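Local coordinates for superoxide dismutase [Mn/Fe] (Aeropyrum pernix, PDB 3AK2), which catalyses the dismutation of superoxide to oxygen and hydrogen peroxide at a single metal site that accepts manganese or iron, carrying manganese here, at residues Q107-F118 and L133-I144. Numbering follows the deposited sequence.
Sequences QFGGFEKFKALF and LAFDPLTEELRI
At the outer edge, formed by strand 141-148, of the three-stranded antiparallel sheet of this chain, the carboxamide of Gln107 docks in place of a neighbouring strand, bonding both backbone polar atoms of Leu142. OE1 of Gln107 accepts from Leu142 N at 2.8 Å, almost straight (172°) and on an in-plane lone pair, while NE2 donates to Leu142 O at 2.7 Å along a more bent path. An extended chain beyond CG (chi2 -175°) carries the amide across to the strand, and the two bonds together fix its rotation. Leu142 O has a second donor, Arg143 NH2, which comes from above the carbonyl plane. The same NH2, with NH1, grips OE1 of Glu141 end-on; that oxygen also takes the backbone N of Lys5 of the second subunit, and the Glu141 carboxylate stacks on the Gln107 amide with planes 28° apart. Beyond this polar end lies the apolar core between sheet and helices of the C-terminal alpha/beta domain of Fe/Mn superoxide dismutases. Ile144 CD1 pushes in among Phe108, Phe114, Leu117 and Phe118, reaching Phe108 CE1 at 3.7 Å and Phe114 CD1 at 3.8 Å. With CG1 beside the backbone N, the ethyl arm of Ile144 extends toward these residues. Leu142 CB meets Phe108 CE2 at 3.8 Å, and both methyls of Leu133 abut CE1 of Phe114. Phe118 turns its ring edge to Leu133 N, with CE1 3.5 Å away; the Phe118 ring also meets that of Trp187 at a steep angle, and its side chain lies about 14 Å from the bound manganese.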
loop_
_atom_site.group_PDB
_atom_site.type_symbol
_atom_site.label_atom_id
_atom_site.label_comp_id
_atom_site.label_asym_id
_atom_site.label_seq_id
_atom_site.Cartn_x
_atom_site.Cartn_y
_atom_site.Cartn_z
ATOM N N GLN A 107 -27.711 13.836 -1.714
ATOM C CA GLN A 107 -26.623 13.094 -2.340
ATOM C C GLN A 107 -26.804 11.590 -2.332
ATOM O O GLN A 107 -26.494 10.923 -3.323
ATOM C CB GLN A 107 -25.308 13.438 -1.667
ATOM C CG GLN A 107 -24.971 14.899 -1.741
ATOM C CD GLN A 107 -23.616 15.166 -1.173
ATOM O OE1 GLN A 107 -23.469 15.944 -0.233
ATOM N NE2 GLN A 107 -22.606 14.496 -1.721
ATOM N N PHE A 108 -27.283 11.057 -1.214
ATOM C CA PHE A 108 -27.388 9.611 -1.056
ATOM C C PHE A 108 -28.819 9.107 -1.197
ATOM O O PHE A 108 -29.056 7.904 -1.188
ATOM C CB PHE A 108 -26.767 9.160 0.273
ATOM C CG PHE A 108 -25.336 9.590 0.445
ATOM C CD1 PHE A 108 -24.317 8.983 -0.285
ATOM C CD2 PHE A 108 -25.006 10.609 1.330
ATOM C CE1 PHE A 108 -22.992 9.384 -0.134
ATOM C CE2 PHE A 108 -23.681 11.018 1.488
ATOM C CZ PHE A 108 -22.674 10.403 0.753
ATOM N N GLY A 109 -29.763 10.035 -1.344
ATOM C CA GLY A 109 -31.175 9.685 -1.468
ATOM C C GLY A 109 -31.810 9.319 -0.138
ATOM O O GLY A 109 -32.741 8.515 -0.086
ATOM N N GLY A 110 -31.302 9.907 0.942
ATOM C CA GLY A 110 -31.893 9.720 2.264
ATOM C C GLY A 110 -31.039 8.921 3.228
ATOM O O GLY A 110 -30.041 8.301 2.833
ATOM N N PHE A 111 -31.440 8.927 4.496
ATOM C CA PHE A 111 -30.632 8.327 5.555
ATOM C C PHE A 111 -30.423 6.821 5.422
ATOM O O PHE A 111 -29.315 6.334 5.641
ATOM C CB PHE A 111 -31.172 8.665 6.948
ATOM C CG PHE A 111 -30.327 8.105 8.054
ATOM C CD1 PHE A 111 -29.092 8.672 8.345
ATOM C CD2 PHE A 111 -30.737 6.986 8.771
ATOM C CE1 PHE A 111 -28.289 8.153 9.348
ATOM C CE2 PHE A 111 -29.938 6.458 9.779
ATOM C CZ PHE A 111 -28.712 7.044 10.066
ATOM N N GLU A 112 -31.469 6.080 5.071
ATOM C CA GLU A 112 -31.335 4.628 4.959
ATOM C C GLU A 112 -30.382 4.206 3.836
ATOM O O GLU A 112 -29.585 3.283 4.013
ATOM C CB GLU A 112 -32.700 3.938 4.829
ATOM C CG GLU A 112 -33.596 4.067 6.068
ATOM C CD GLU A 112 -32.958 3.539 7.354
ATOM O OE1 GLU A 112 -32.267 2.496 7.317
ATOM O OE2 GLU A 112 -33.162 4.169 8.413
ATOM N N LYS A 113 -30.456 4.887 2.696
ATOM C CA LYS A 113 -29.529 4.626 1.592
ATOM C C LYS A 113 -28.087 4.962 1.989
ATOM O O LYS A 113 -27.167 4.188 1.706
ATOM C CB LYS A 113 -29.941 5.382 0.327
ATOM C CG LYS A 113 -31.134 4.774 -0.411
ATOM C CD LYS A 113 -31.437 5.533 -1.702
ATOM C CE LYS A 113 -32.658 4.963 -2.423
ATOM N NZ LYS A 113 -32.444 3.553 -2.853
ATOM N N PHE A 114 -27.903 6.102 2.656
ATOM C CA PHE A 114 -26.592 6.489 3.186
ATOM C C PHE A 114 -26.061 5.457 4.181
ATOM O O PHE A 114 -24.905 5.038 4.095
ATOM C CB PHE A 114 -26.651 7.868 3.857
ATOM C CG PHE A 114 -25.577 8.082 4.894
ATOM C CD1 PHE A 114 -24.287 8.449 4.516
ATOM C CD2 PHE A 114 -25.848 7.886 6.246
ATOM C CE1 PHE A 114 -23.290 8.624 5.470
ATOM C CE2 PHE A 114 -24.856 8.054 7.203
ATOM C CZ PHE A 114 -23.576 8.429 6.814
ATOM N N LYS A 115 -26.906 5.065 5.133
ATOM C CA LYS A 115 -26.509 4.141 6.186
ATOM C C LYS A 115 -26.058 2.806 5.597
ATOM O O LYS A 115 -25.036 2.249 6.007
ATOM C CB LYS A 115 -27.660 3.932 7.175
ATOM C CG LYS A 115 -27.328 2.987 8.310
ATOM C CD LYS A 115 -28.462 2.896 9.312
ATOM C CE LYS A 115 -28.167 1.849 10.365
ATOM N NZ LYS A 115 -29.267 1.747 11.363
ATOM N N ALA A 116 -26.812 2.305 4.623
ATOM C CA ALA A 116 -26.468 1.051 3.968
ATOM C C ALA A 116 -25.114 1.142 3.261
ATOM O O ALA A 116 -24.314 0.210 3.327
ATOM C CB ALA A 116 -27.564 0.644 2.987
ATOM N N LEU A 117 -24.855 2.264 2.596
ATOM C CA LEU A 117 -23.602 2.431 1.862
ATOM C C LEU A 117 -22.417 2.594 2.807
ATOM O O LEU A 117 -21.377 1.960 2.623
ATOM C CB LEU A 117 -23.687 3.614 0.893
ATOM C CG LEU A 117 -22.445 3.894 0.035
ATOM C CD1 LEU A 117 -22.058 2.681 -0.802
ATOM C CD2 LEU A 117 -22.659 5.102 -0.857
ATOM N N PHE A 118 -22.586 3.441 3.817
ATOM C CA PHE A 118 -21.549 3.645 4.821
ATOM C C PHE A 118 -21.239 2.336 5.543
ATOM O O PHE A 118 -20.070 2.003 5.753
ATOM C CB PHE A 118 -21.957 4.743 5.808
ATOM C CG PHE A 118 -20.856 5.155 6.751
ATOM C CD1 PHE A 118 -20.034 6.237 6.451
ATOM C CD2 PHE A 118 -20.646 4.465 7.940
ATOM C CE1 PHE A 118 -19.017 6.620 7.326
ATOM C CE2 PHE A 118 -19.635 4.840 8.812
ATOM C CZ PHE A 118 -18.821 5.918 8.505
ATOM N N LEU A 133 -16.907 9.241 6.281
ATOM C CA LEU A 133 -17.745 10.235 5.631
ATOM C C LEU A 133 -16.984 11.552 5.666
ATOM O O LEU A 133 -16.634 12.047 6.743
ATOM C CB LEU A 133 -19.090 10.379 6.355
ATOM C CG LEU A 133 -20.030 11.477 5.841
ATOM C CD1 LEU A 133 -20.516 11.165 4.438
ATOM C CD2 LEU A 133 -21.214 11.657 6.782
ATOM N N ALA A 134 -16.737 12.114 4.487
ATOM C CA ALA A 134 -15.923 13.308 4.367
ATOM C C ALA A 134 -16.647 14.417 3.626
ATOM O O ALA A 134 -17.561 14.161 2.839
ATOM C CB ALA A 134 -14.600 12.984 3.668
ATOM N N PHE A 135 -16.225 15.644 3.905
ATOM C CA PHE A 135 -16.646 16.818 3.160
ATOM C C PHE A 135 -15.601 17.136 2.096
ATOM O O PHE A 135 -14.420 17.298 2.401
ATOM C CB PHE A 135 -16.820 18.008 4.107
ATOM C CG PHE A 135 -17.354 19.248 3.444
ATOM C CD1 PHE A 135 -18.720 19.416 3.266
ATOM C CD2 PHE A 135 -16.493 20.257 3.019
ATOM C CE1 PHE A 135 -19.226 20.569 2.670
ATOM C CE2 PHE A 135 -16.991 21.410 2.422
ATOM C CZ PHE A 135 -18.360 21.563 2.253
ATOM N N ASP A 136 -16.045 17.215 0.847
ATOM C CA ASP A 136 -15.175 17.514 -0.284
ATOM C C ASP A 136 -15.103 19.024 -0.527
ATOM O O ASP A 136 -16.097 19.623 -0.928
ATOM C CB ASP A 136 -15.697 16.783 -1.528
ATOM C CG ASP A 136 -14.938 17.139 -2.793
ATOM O OD1 ASP A 136 -15.436 16.776 -3.880
ATOM O OD2 ASP A 136 -13.862 17.766 -2.713
ATOM N N PRO A 137 -13.926 19.645 -0.309
ATOM C CA PRO A 137 -13.813 21.095 -0.507
ATOM C C PRO A 137 -14.011 21.535 -1.960
ATOM O O PRO A 137 -14.362 22.687 -2.197
ATOM C CB PRO A 137 -12.382 21.404 -0.055
ATOM C CG PRO A 137 -11.643 20.115 -0.225
ATOM C CD PRO A 137 -12.645 19.053 0.122
ATOM N N LEU A 138 -13.789 20.634 -2.916
ATOM C CA LEU A 138 -13.894 20.986 -4.335
ATOM C C LEU A 138 -15.337 21.137 -4.814
ATOM O O LEU A 138 -15.609 21.901 -5.744
ATOM C CB LEU A 138 -13.155 19.968 -5.212
ATOM C CG LEU A 138 -11.656 19.750 -4.969
ATOM C CD1 LEU A 138 -11.123 18.776 -5.999
ATOM C CD2 LEU A 138 -10.853 21.045 -5.010
ATOM N N THR A 139 -16.250 20.402 -4.183
ATOM C CA THR A 139 -17.661 20.394 -4.575
ATOM C C THR A 139 -18.601 20.820 -3.450
ATOM O O THR A 139 -19.800 20.991 -3.677
ATOM C CB THR A 139 -18.111 18.992 -5.044
ATOM O OG1 THR A 139 -17.905 18.043 -3.989
ATOM C CG2 THR A 139 -17.354 18.551 -6.294
ATOM N N GLU A 140 -18.057 20.981 -2.244
ATOM C CA GLU A 140 -18.846 21.271 -1.041
ATOM C C GLU A 140 -19.975 20.250 -0.831
ATOM O O GLU A 140 -21.106 20.593 -0.462
ATOM C CB GLU A 140 -19.331 22.732 -1.030
ATOM C CG GLU A 140 -18.161 23.722 -1.034
ATOM C CD GLU A 140 -18.568 25.149 -0.724
ATOM O OE1 GLU A 140 -18.120 25.677 0.316
ATOM O OE2 GLU A 140 -19.327 25.743 -1.517
ATOM N N GLU A 141 -19.627 18.984 -1.065
ATOM C CA GLU A 141 -20.534 17.849 -0.952
ATOM C C GLU A 141 -19.907 16.758 -0.096
ATOM O O GLU A 141 -18.691 16.742 0.119
ATOM C CB GLU A 141 -20.809 17.241 -2.329
ATOM C CG GLU A 141 -21.595 18.102 -3.283
ATOM C CD GLU A 141 -22.129 17.310 -4.459
ATOM O OE1 GLU A 141 -21.531 16.268 -4.824
ATOM O OE2 GLU A 141 -23.157 17.734 -5.026
ATOM N N LEU A 142 -20.741 15.831 0.364
ATOM C CA LEU A 142 -20.278 14.654 1.085
ATOM C C LEU A 142 -19.744 13.584 0.143
ATOM O O LEU A 142 -20.207 13.443 -0.993
ATOM C CB LEU A 142 -21.410 14.063 1.931
ATOM C CG LEU A 142 -22.023 14.978 2.992
ATOM C CD1 LEU A 142 -23.200 14.303 3.663
ATOM C CD2 LEU A 142 -20.993 15.393 4.028
ATOM N N ARG A 143 -18.750 12.844 0.630
ATOM C CA ARG A 143 -18.205 11.685 -0.065
ATOM C C ARG A 143 -17.948 10.598 0.968
ATOM O O ARG A 143 -17.568 10.892 2.101
ATOM C CB ARG A 143 -16.880 12.041 -0.753
ATOM C CG ARG A 143 -16.947 13.108 -1.851
ATOM C CD ARG A 143 -17.580 12.556 -3.121
ATOM N NE ARG A 143 -17.609 13.526 -4.216
ATOM C CZ ARG A 143 -18.649 14.302 -4.510
ATOM N NH1 ARG A 143 -18.578 15.141 -5.534
ATOM N NH2 ARG A 143 -19.759 14.246 -3.787
ATOM N N ILE A 144 -18.157 9.344 0.584
ATOM C CA ILE A 144 -17.788 8.213 1.433
ATOM C C ILE A 144 -16.576 7.516 0.830
ATOM O O ILE A 144 -16.492 7.342 -0.390
ATOM C CB ILE A 144 -18.961 7.206 1.629
ATOM C CG1 ILE A 144 -20.136 7.889 2.337
ATOM C CG2 ILE A 144 -18.510 5.962 2.419
ATOM C CD1 ILE A 144 -21.423 7.070 2.365
#